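Local coordinates for Slr1438 protein (Synechocystis sp., PDB 3K25) that probably binds carbohydrate and may act as an isomerase of the aldose 1-epimerase kind, although its true function is not established, at residues 38-41 with 42-45; 16-19 with 20-23; 92-96 with 97-101. All coordinates share one frame; numbering follows the deposited sequence.

Overall arrangement
Contacts 1 and 2 are two hairpin loops of one four-stranded antiparallel sheet. Their centres lie 10 Å apart, and they touch where Gln41 N probably bonds to Leu22 O, 2.7 Å away. Contact 3 stands apart, at the entrance to strand 100-105 of another sheet; its centre is about 25 Å from that of contact 1 and 26 Å from that of contact 2. It is also nearest the middle of the chain, at 12 Å against 18 and 22 Å. All three are only partly buried. Polar side chains close the loop of contact 2, contact 1 adds an apolar inner face to its backbone bonds, and contact 3 joins a buried indole to a carbonyl.

Contact 1: 38-41 with 42-45; sequences WTVQ and GQPI
Val40 and Gln43 pair backbone to backbone, the Val40 N to Gln43 O bond measuring 3.2 Å and the return bond from Gln43 N to Val40 O the same. Gln43 also sends its NE2 to Val40 O at 3.1 Å, with an N-H...O angle of 140°, so one carbonyl takes two donors, though the modelled place of that oxygen is less sure. The amide of Gln43 arrives there because its CG sits between the backbone N and the carbonyl carbon (chi1 57°), which carries the extended chain alongside that of Gln41. The two amide planes are modelled 19° apart, though Gln41 is poorly ordered. A further bond, Ile45 N to Trp38 O at 3.0 Å, extends the pairing, though Trp38 O is also less surely placed, and the Ile45 side chain lies over one face of the Trp38 ring, CG2 near the five-membered part and CD1 over the six-membered part. The modelled spacing there is doubtful. Branched Val40 and Ile45 suit this face, where both meet Val286 of strand 276-287 and Trp38 meets Phe284. Thr39 and Pro44 form the non-hydrogen-bonded pair on the reverse face. The turn itself needs positive phi at Gln41 and Gly42; at Gly42 a side chain would be jammed against the preceding carbonyl. This is a beta hairpin with a two-residue loop, closed by a type I' turn, with the short strand 43-44 at the margin of its sheet.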
ATOM      1  N   TRP A  38      -0.986  10.542  -8.385  1.00 32.04           N
ATOM      2  CA  TRP A  38      -0.722  11.706  -7.540  1.00 34.39           C
ATOM      3  C   TRP A  38       0.305  12.607  -8.216  1.00 41.62           C
ATOM      4  O   TRP A  38       1.359  12.133  -8.633  1.00 44.26           O
ATOM      5  CB  TRP A  38      -0.208  11.231  -6.176  1.00 30.43           C
ATOM      6  CG  TRP A  38       0.283  12.307  -5.242  1.00 29.44           C
ATOM      7  CD1 TRP A  38      -0.048  13.633  -5.257  1.00 31.26           C
ATOM      8  CD2 TRP A  38       1.152  12.123  -4.110  1.00 28.14           C
ATOM      9  NE1 TRP A  38       0.555  14.285  -4.202  1.00 31.73           N
ATOM     10  CE2 TRP A  38       1.296  13.384  -3.484  1.00 29.14           C
ATOM     11  CE3 TRP A  38       1.817  11.014  -3.565  1.00 28.18           C
ATOM     12  CZ2 TRP A  38       2.079  13.570  -2.337  1.00 29.19           C
ATOM     13  CZ3 TRP A  38       2.596  11.196  -2.419  1.00 27.63           C
ATOM     14  CH2 TRP A  38       2.719  12.471  -1.819  1.00 27.97           C
ATOM     15  N   THR A  39      -0.015  13.895  -8.357  1.00 30.03           N
ATOM     16  CA  THR A  39       0.912  14.857  -8.978  1.00 36.83           C
ATOM     17  C   THR A  39       1.123  16.129  -8.171  1.00 42.57           C
ATOM     18  O   THR A  39       0.192  16.697  -7.600  1.00 41.97           O
ATOM     19  CB  THR A  39       0.480  15.301 -10.396  1.00 36.85           C
ATOM     20  OG1 THR A  39      -0.782  15.983 -10.333  1.00 36.24           O
ATOM     21  CG2 THR A  39       0.395  14.115 -11.317  1.00 32.26           C
ATOM     22  N   VAL A  40       2.378  16.557  -8.144  1.00 39.98           N
ATOM     23  CA  VAL A  40       2.800  17.761  -7.448  1.00 47.96           C
ATOM     24  C   VAL A  40       3.451  18.659  -8.485  1.00 57.50           C
ATOM     25  O   VAL A  40       4.497  18.330  -9.037  1.00 60.21           O
ATOM     26  CB  VAL A  40       3.810  17.426  -6.351  1.00 48.14           C
ATOM     27  CG1 VAL A  40       3.078  17.024  -5.090  1.00 43.94           C
ATOM     28  CG2 VAL A  40       4.690  16.266  -6.805  1.00 48.15           C
ATOM     29  N   GLN A  41       2.821  19.794  -8.755  1.00 67.77           N
ATOM     30  CA  GLN A  41       3.334  20.729  -9.745  1.00 75.42           C
ATOM     31  C   GLN A  41       3.298  20.071 -11.114  1.00 74.62           C
ATOM     32  O   GLN A  41       4.098  20.395 -11.990  1.00 79.35           O
ATOM     33  CB  GLN A  41       4.767  21.148  -9.413  1.00 81.88           C
ATOM     34  CG  GLN A  41       4.897  21.848  -8.079  1.00 85.62           C
ATOM     35  CD  GLN A  41       6.310  22.315  -7.807  1.00 91.83           C
ATOM     36  OE1 GLN A  41       7.250  21.520  -7.799  1.00 98.35           O
ATOM     37  NE2 GLN A  41       6.468  23.613  -7.579  1.00 90.11           N
ATOM     38  N   GLY A  42       2.381  19.124 -11.280  1.00 50.00           N
ATOM     39  CA  GLY A  42       2.238  18.451 -12.562  1.00 49.30           C
ATOM     40  C   GLY A  42       3.134  17.254 -12.815  1.00 46.71           C
ATOM     41  O   GLY A  42       2.964  16.548 -13.813  1.00 43.69           O
ATOM     42  N   GLN A  43       4.092  17.021 -11.928  1.00 58.05           N
ATOM     43  CA  GLN A  43       4.980  15.884 -12.094  1.00 56.62           C
ATOM     44  C   GLN A  43       4.420  14.666 -11.343  1.00 47.24           C
ATOM     45  O   GLN A  43       4.006  14.762 -10.182  1.00 42.94           O
ATOM     46  CB  GLN A  43       6.386  16.245 -11.606  1.00 63.39           C
ATOM     47  CG  GLN A  43       6.441  16.707 -10.163  1.00 71.45           C
ATOM     48  CD  GLN A  43       7.729  17.433  -9.825  1.00 77.65           C
ATOM     49  OE1 GLN A  43       8.826  16.932 -10.086  1.00 81.36           O
ATOM     50  NE2 GLN A  43       7.603  18.619  -9.236  1.00 77.80           N
ATOM     51  N   PRO A  44       4.375  13.506 -12.018  1.00 49.39           N
ATOM     52  CA  PRO A  44       3.870  12.248 -11.455  1.00 42.18           C
ATOM     53  C   PRO A  44       4.743  11.666 -10.353  1.00 39.11           C
ATOM     54  O   PRO A  44       5.849  11.186 -10.601  1.00 43.02           O
ATOM     55  CB  PRO A  44       3.806  11.327 -12.668  1.00 42.92           C
ATOM     56  CG  PRO A  44       4.951  11.811 -13.506  1.00 49.60           C
ATOM     57  CD  PRO A  44       4.788  13.316 -13.421  1.00 52.35           C
ATOM     58  N   ILE A  45       4.239  11.702  -9.130  1.00 46.67           N
ATOM     59  CA  ILE A  45       4.982  11.152  -8.020  1.00 42.04           C
ATOM     60  C   ILE A  45       4.703   9.654  -7.884  1.00 36.01           C
ATOM     61  O   ILE A  45       5.532   8.916  -7.358  1.00 36.49           O
ATOM     62  CB  ILE A  45       4.673  11.950  -6.729  1.00 41.00           C
ATOM     63  CG1 ILE A  45       4.955  11.119  -5.492  1.00 37.33           C
ATOM     64  CG2 ILE A  45       3.259  12.436  -6.740  1.00 38.62           C
ATOM     65  CD1 ILE A  45       4.948  11.980  -4.247  1.00 40.76           C
TER

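Contact 2: 16-19 with 20-23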
ATOM      1  N   LEU A  16      -8.601  14.937  -5.637  1.00 29.00           N
ATOM      2  CA  LEU A  16      -8.214  15.784  -4.516  1.00 32.96           C
ATOM      3  C   LEU A  16      -7.159  16.791  -4.952  1.00 38.65           C
ATOM      4  O   LEU A  16      -6.325  16.493  -5.816  1.00 39.33           O
ATOM      5  CB  LEU A  16      -7.684  14.932  -3.354  1.00 26.81           C
ATOM      6  CG  LEU A  16      -8.722  14.260  -2.448  1.00 21.50           C
ATOM      7  CD1 LEU A  16      -9.429  13.127  -3.199  1.00 19.00           C
ATOM      8  CD2 LEU A  16      -8.030  13.724  -1.192  1.00 20.21           C
ATOM      9  N   GLU A  17      -7.202  17.984  -4.355  1.00 27.83           N
ATOM     10  CA  GLU A  17      -6.234  19.010  -4.702  1.00 36.37           C
ATOM     11  C   GLU A  17      -6.018  20.149  -3.712  1.00 41.91           C
ATOM     12  O   GLU A  17      -6.872  20.455  -2.868  1.00 38.95           O
ATOM     13  CB  GLU A  17      -6.586  19.612  -6.072  1.00 40.31           C
ATOM     14  CG  GLU A  17      -6.605  21.129  -6.101  1.00 48.18           C
ATOM     15  CD  GLU A  17      -6.909  21.688  -7.467  1.00 53.83           C
ATOM     16  OE1 GLU A  17      -6.058  21.552  -8.366  1.00 55.72           O
ATOM     17  OE2 GLU A  17      -8.004  22.261  -7.643  1.00 57.07           O
ATOM     18  N   ASP A  18      -4.833  20.745  -3.850  1.00 25.80           N
ATOM     19  CA  ASP A  18      -4.388  21.915  -3.109  1.00 36.90           C
ATOM     20  C   ASP A  18      -3.828  22.795  -4.227  1.00 45.11           C
ATOM     21  O   ASP A  18      -2.662  22.656  -4.612  1.00 47.22           O
ATOM     22  CB  ASP A  18      -3.282  21.570  -2.099  1.00 37.39           C
ATOM     23  CG  ASP A  18      -2.729  22.813  -1.369  1.00 44.44           C
ATOM     24  OD1 ASP A  18      -3.468  23.816  -1.192  1.00 49.29           O
ATOM     25  OD2 ASP A  18      -1.549  22.776  -0.949  1.00 46.24           O
ATOM     26  N   ASP A  19      -4.679  23.677  -4.762  1.00 37.66           N
ATOM     27  CA  ASP A  19      -4.300  24.578  -5.854  1.00 47.68           C
ATOM     28  C   ASP A  19      -3.117  25.450  -5.486  1.00 57.00           C
ATOM     29  O   ASP A  19      -2.526  26.089  -6.346  1.00 61.28           O
ATOM     30  CB  ASP A  19      -5.484  25.461  -6.294  1.00 48.62           C
ATOM     31  CG  ASP A  19      -6.084  26.273  -5.152  1.00 50.94           C
ATOM     32  OD1 ASP A  19      -5.347  26.639  -4.214  1.00 51.59           O
ATOM     33  OD2 ASP A  19      -7.302  26.562  -5.205  1.00 51.30           O
ATOM     34  N   GLN A  20      -2.776  25.464  -4.202  1.00 47.27           N
ATOM     35  CA  GLN A  20      -1.652  26.244  -3.721  1.00 58.01           C
ATOM     36  C   GLN A  20      -0.347  25.519  -3.965  1.00 60.15           C
ATOM     37  O   GLN A  20       0.590  26.085  -4.510  1.00 65.44           O
ATOM     38  CB  GLN A  20      -1.814  26.535  -2.234  1.00 59.88           C
ATOM     39  CG  GLN A  20      -2.819  27.622  -1.969  1.00 69.15           C
ATOM     40  CD  GLN A  20      -2.558  28.820  -2.849  1.00 74.00           C
ATOM     41  OE1 GLN A  20      -1.475  29.406  -2.813  1.00 75.81           O
ATOM     42  NE2 GLN A  20      -3.544  29.187  -3.657  1.00 78.25           N
ATOM     43  N   SER A  21      -0.288  24.260  -3.562  1.00 47.19           N
ATOM     44  CA  SER A  21       0.920  23.470  -3.747  1.00 48.59           C
ATOM     45  C   SER A  21       0.907  22.843  -5.119  1.00 49.25           C
ATOM     46  O   SER A  21       1.857  22.165  -5.497  1.00 51.47           O
ATOM     47  CB  SER A  21       0.983  22.361  -2.708  1.00 43.80           C
ATOM     48  OG  SER A  21      -0.145  21.507  -2.835  1.00 36.65           O
ATOM     49  N   LEU A  22      -0.171  23.076  -5.865  1.00 56.30           N
ATOM     50  CA  LEU A  22      -0.319  22.493  -7.194  1.00 54.57           C
ATOM     51  C   LEU A  22      -0.290  20.975  -7.063  1.00 46.55           C
ATOM     52  O   LEU A  22       0.379  20.275  -7.829  1.00 46.36           O
ATOM     53  CB  LEU A  22       0.803  22.961  -8.125  1.00 60.15           C
ATOM     54  CG  LEU A  22       0.492  24.193  -8.977  1.00 67.59           C
ATOM     55  CD1 LEU A  22       0.073  25.345  -8.089  1.00 71.46           C
ATOM     56  CD2 LEU A  22       1.712  24.560  -9.789  1.00 71.89           C
ATOM     57  N   ALA A  23      -1.030  20.473  -6.081  1.00 48.74           N
ATOM     58  CA  ALA A  23      -1.097  19.044  -5.830  1.00 39.89           C
ATOM     59  C   ALA A  23      -2.480  18.472  -6.122  1.00 30.94           C
ATOM     60  O   ALA A  23      -3.498  19.005  -5.670  1.00 30.90           O
ATOM     61  CB  ALA A  23      -0.717  18.753  -4.388  1.00 39.47           C
TER
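Leu22 and Ala23 both face Asp18 across the hairpin, a G1 beta bulge in which Leu22, with phi at 60°, occupies a left-handed conformation more often taken by glycine. Ala23 N gives Asp18 O a bond of 3.1 Å, while Leu22 N reaches the same oxygen only weakly. In return Asp18 N binds Ala23 O at 2.8 Å. The Asp18 carboxylate serves the loop as well: with CG anti to the backbone N (chi1 176°), OD2 comes within 2.7 Å of Ser21 OG, and Ser21 N adds a weak bond at 3.3 Å. The serine hydroxyl also bonds to Gly140 O, so its proton cannot be assigned, and Gly140 N approaches OD2 weakly. With an alanine in place of Asp18, Ser21 and Gly140 would probably lose this shared acceptor and the loop turn more freely. Further out, Gln20 NE2 meets Asp19 OD1 at 3.2 Å from above the carboxylate plane, a pairing of polar chains suited to an exposed bend. Glu17 turns its carboxylate to Arg24 in a salt bridge. Small Ala23 fits the buried side beside the Asp18 CB. The whole is a beta hairpin with a four-residue loop and a G1 bulge, linking strands 14-18 and 23-28.

Contact 3: 92-96 with 97-101; sequences GFARD and LPWEV
Trp99 NE1 points almost straight at Ala94 O, 3.3 Å away with 176° at the hydrogen. The oxygen lies at the ring edge, close to the indole plane, whereas the donor is tilted 33° from the carbonyl plane. Trp99 suits the place because its large apolar ring can be buried while its one polar atom is paired. CG beside the backbone N (chi1 -66°) turns the indole back toward the preceding bend, bringing CZ2 near the Ala94 CB. Ala94 O takes a second donor, Leu97 N, at 3.4 Å; this bond is weak though nearly straight. One residue earlier, Phe93 O receives Asp96 N, also weakly, at 2.9 Å, so the carbonyls of Phe93 and Ala94 are both used within the bend. Apolar contact is modest: Leu97 CD1 meets Phe93 CD1 obliquely at 3.9 Å, and the small side chain of Ala94 touches Phe68 and Leu116. Outside the two segments, Phe134 meets the Trp99 ring edge-to-face, the Trp99 backbone bonds with that of Pro29, and Glu100 forms a salt bridge with Arg115 as strand 100-105 begins. The chemistry implies that the carbonyl and the indole N-H of two buried residues each find a partner inside the protein, joining the bend at 93-97 to the residue just before strand 100-105.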
ATOM      1  N   GLY A  92      -4.458 -10.488   0.700  1.00 21.58           N
ATOM      2  CA  GLY A  92      -5.830 -10.393   1.165  1.00 20.06           C
ATOM      3  C   GLY A  92      -6.900 -10.058   0.143  1.00 18.85           C
ATOM      4  O   GLY A  92      -6.821 -10.448  -1.026  1.00 20.62           O
ATOM      5  N   PHE A  93      -7.906  -9.316   0.586  1.00 24.57           N
ATOM      6  CA  PHE A  93      -9.020  -8.951  -0.281  1.00 21.35           C
ATOM      7  C   PHE A  93      -9.366  -7.467  -0.281  1.00 18.63           C
ATOM      8  O   PHE A  93     -10.177  -7.022  -1.088  1.00 19.73           O
ATOM      9  CB  PHE A  93     -10.256  -9.752   0.136  1.00 20.33           C
ATOM     10  CG  PHE A  93     -10.451  -9.824   1.624  1.00 21.50           C
ATOM     11  CD1 PHE A  93     -10.780  -8.677   2.355  1.00 18.08           C
ATOM     12  CD2 PHE A  93     -10.305 -11.044   2.298  1.00 22.84           C
ATOM     13  CE1 PHE A  93     -10.967  -8.737   3.739  1.00 17.30           C
ATOM     14  CE2 PHE A  93     -10.490 -11.123   3.690  1.00 25.51           C
ATOM     15  CZ  PHE A  93     -10.823  -9.965   4.413  1.00 21.39           C
ATOM     16  N   ALA A  94      -8.773  -6.712   0.633  1.00 24.98           N
ATOM     17  CA  ALA A  94      -9.066  -5.293   0.715  1.00 23.27           C
ATOM     18  C   ALA A  94      -8.837  -4.627  -0.639  1.00 25.37           C
ATOM     19  O   ALA A  94      -9.641  -3.794  -1.084  1.00 24.98           O
ATOM     20  CB  ALA A  94      -8.205  -4.647   1.781  1.00 24.59           C
ATOM     21  N   ARG A  95      -7.751  -5.020  -1.302  1.00 24.27           N
ATOM     22  CA  ARG A  95      -7.397  -4.457  -2.600  1.00 22.99           C
ATOM     23  C   ARG A  95      -8.458  -4.745  -3.663  1.00 24.36           C
ATOM     24  O   ARG A  95      -8.666  -3.940  -4.568  1.00 25.30           O
ATOM     25  CB  ARG A  95      -6.064  -5.047  -3.066  1.00 24.40           C
ATOM     26  CG  ARG A  95      -6.217  -6.478  -3.547  1.00 26.19           C
ATOM     27  CD  ARG A  95      -4.976  -7.323  -3.363  1.00 27.95           C
ATOM     28  NE  ARG A  95      -3.941  -7.030  -4.336  1.00 30.85           N
ATOM     29  CZ  ARG A  95      -3.183  -7.956  -4.904  1.00 31.67           C
ATOM     30  NH1 ARG A  95      -3.348  -9.232  -4.597  1.00 35.96           N
ATOM     31  NH2 ARG A  95      -2.249  -7.603  -5.769  1.00 29.23           N
ATOM     32  N   ASP A  96      -9.118  -5.894  -3.530  1.00 26.31           N
ATOM     33  CA  ASP A  96     -10.130  -6.377  -4.470  1.00 24.46           C
ATOM     34  C   ASP A  96     -11.586  -6.000  -4.221  1.00 23.82           C
ATOM     35  O   ASP A  96     -12.456  -6.446  -4.963  1.00 24.93           O
ATOM     36  CB  ASP A  96     -10.076  -7.906  -4.529  1.00 25.70           C
ATOM     37  CG  ASP A  96      -8.673  -8.436  -4.699  1.00 27.78           C
ATOM     38  OD1 ASP A  96      -8.022  -8.095  -5.711  1.00 29.51           O
ATOM     39  OD2 ASP A  96      -8.217  -9.194  -3.818  1.00 31.21           O
ATOM     40  N   LEU A  97     -11.867  -5.200  -3.196  1.00 21.00           N
ATOM     41  CA  LEU A  97     -13.255  -4.847  -2.883  1.00 20.12           C
ATOM     42  C   LEU A  97     -13.584  -3.370  -2.906  1.00 20.04           C
ATOM     43  O   LEU A  97     -12.707  -2.517  -2.755  1.00 20.53           O
ATOM     44  CB  LEU A  97     -13.637  -5.378  -1.507  1.00 20.47           C
ATOM     45  CG  LEU A  97     -13.669  -6.885  -1.318  1.00 21.33           C
ATOM     46  CD1 LEU A  97     -13.651  -7.166   0.172  1.00 22.60           C
ATOM     47  CD2 LEU A  97     -14.885  -7.493  -1.996  1.00 15.77           C
ATOM     48  N   PRO A  98     -14.870  -3.044  -3.104  1.00 25.48           N
ATOM     49  CA  PRO A  98     -15.233  -1.621  -3.121  1.00 25.20           C
ATOM     50  C   PRO A  98     -15.399  -1.086  -1.706  1.00 27.37           C
ATOM     51  O   PRO A  98     -15.896  -1.788  -0.827  1.00 28.68           O
ATOM     52  CB  PRO A  98     -16.543  -1.606  -3.910  1.00 24.75           C
ATOM     53  CG  PRO A  98     -17.144  -2.976  -3.601  1.00 24.16           C
ATOM     54  CD  PRO A  98     -15.945  -3.886  -3.673  1.00 24.97           C
ATOM     55  N   TRP A  99     -14.950   0.152  -1.503  1.00 25.36           N
ATOM     56  CA  TRP A  99     -15.045   0.860  -0.229  1.00 26.00           C
ATOM     57  C   TRP A  99     -16.103   1.961  -0.415  1.00 26.94           C
ATOM     58  O   TRP A  99     -16.379   2.368  -1.549  1.00 28.28           O
ATOM     59  CB  TRP A  99     -13.697   1.501   0.113  1.00 24.42           C
ATOM     60  CG  TRP A  99     -12.571   0.522   0.395  1.00 24.15           C
ATOM     61  CD1 TRP A  99     -12.175  -0.539  -0.386  1.00 23.94           C
ATOM     62  CD2 TRP A  99     -11.643   0.570   1.498  1.00 24.48           C
ATOM     63  NE1 TRP A  99     -11.058  -1.140   0.160  1.00 24.32           N
ATOM     64  CE2 TRP A  99     -10.711  -0.482   1.311  1.00 24.99           C
ATOM     65  CE3 TRP A  99     -11.509   1.401   2.621  1.00 23.47           C
ATOM     66  CZ2 TRP A  99      -9.655  -0.720   2.208  1.00 25.29           C
ATOM     67  CZ3 TRP A  99     -10.457   1.161   3.514  1.00 21.02           C
ATOM     68  CH2 TRP A  99      -9.546   0.107   3.297  1.00 26.16           C
ATOM     69  N   GLU A 100     -16.701   2.439   0.676  1.00 28.50           N
ATOM     70  CA  GLU A 100     -17.715   3.497   0.580  1.00 30.07           C
ATOM     71  C   GLU A 100     -17.160   4.791   1.146  1.00 31.39           C
ATOM     72  O   GLU A 100     -16.397   4.770   2.121  1.00 33.41           O
ATOM     73  CB  GLU A 100     -18.959   3.168   1.408  1.00 30.93           C
ATOM     74  CG  GLU A 100     -19.404   1.736   1.379  1.00 33.80           C
ATOM     75  CD  GLU A 100     -20.516   1.451   2.373  1.00 37.32           C
ATOM     76  OE1 GLU A 100     -20.308   1.670   3.591  1.00 37.73           O
ATOM     77  OE2 GLU A 100     -21.594   1.006   1.926  1.00 41.32           O
ATOM     78  N   VAL A 101     -17.551   5.919   0.558  1.00 26.47           N
ATOM     79  CA  VAL A 101     -17.112   7.207   1.079  1.00 27.83           C
ATOM     80  C   VAL A 101     -18.068   7.568   2.224  1.00 31.50           C
ATOM     81  O   VAL A 101     -19.281   7.677   2.017  1.00 35.35           O
ATOM     82  CB  VAL A 101     -17.177   8.306   0.005  1.00 26.70           C
ATOM     83  CG1 VAL A 101     -16.633   9.609   0.566  1.00 30.62           C
ATOM     84  CG2 VAL A 101     -16.394   7.886  -1.213  1.00 23.84           C
TER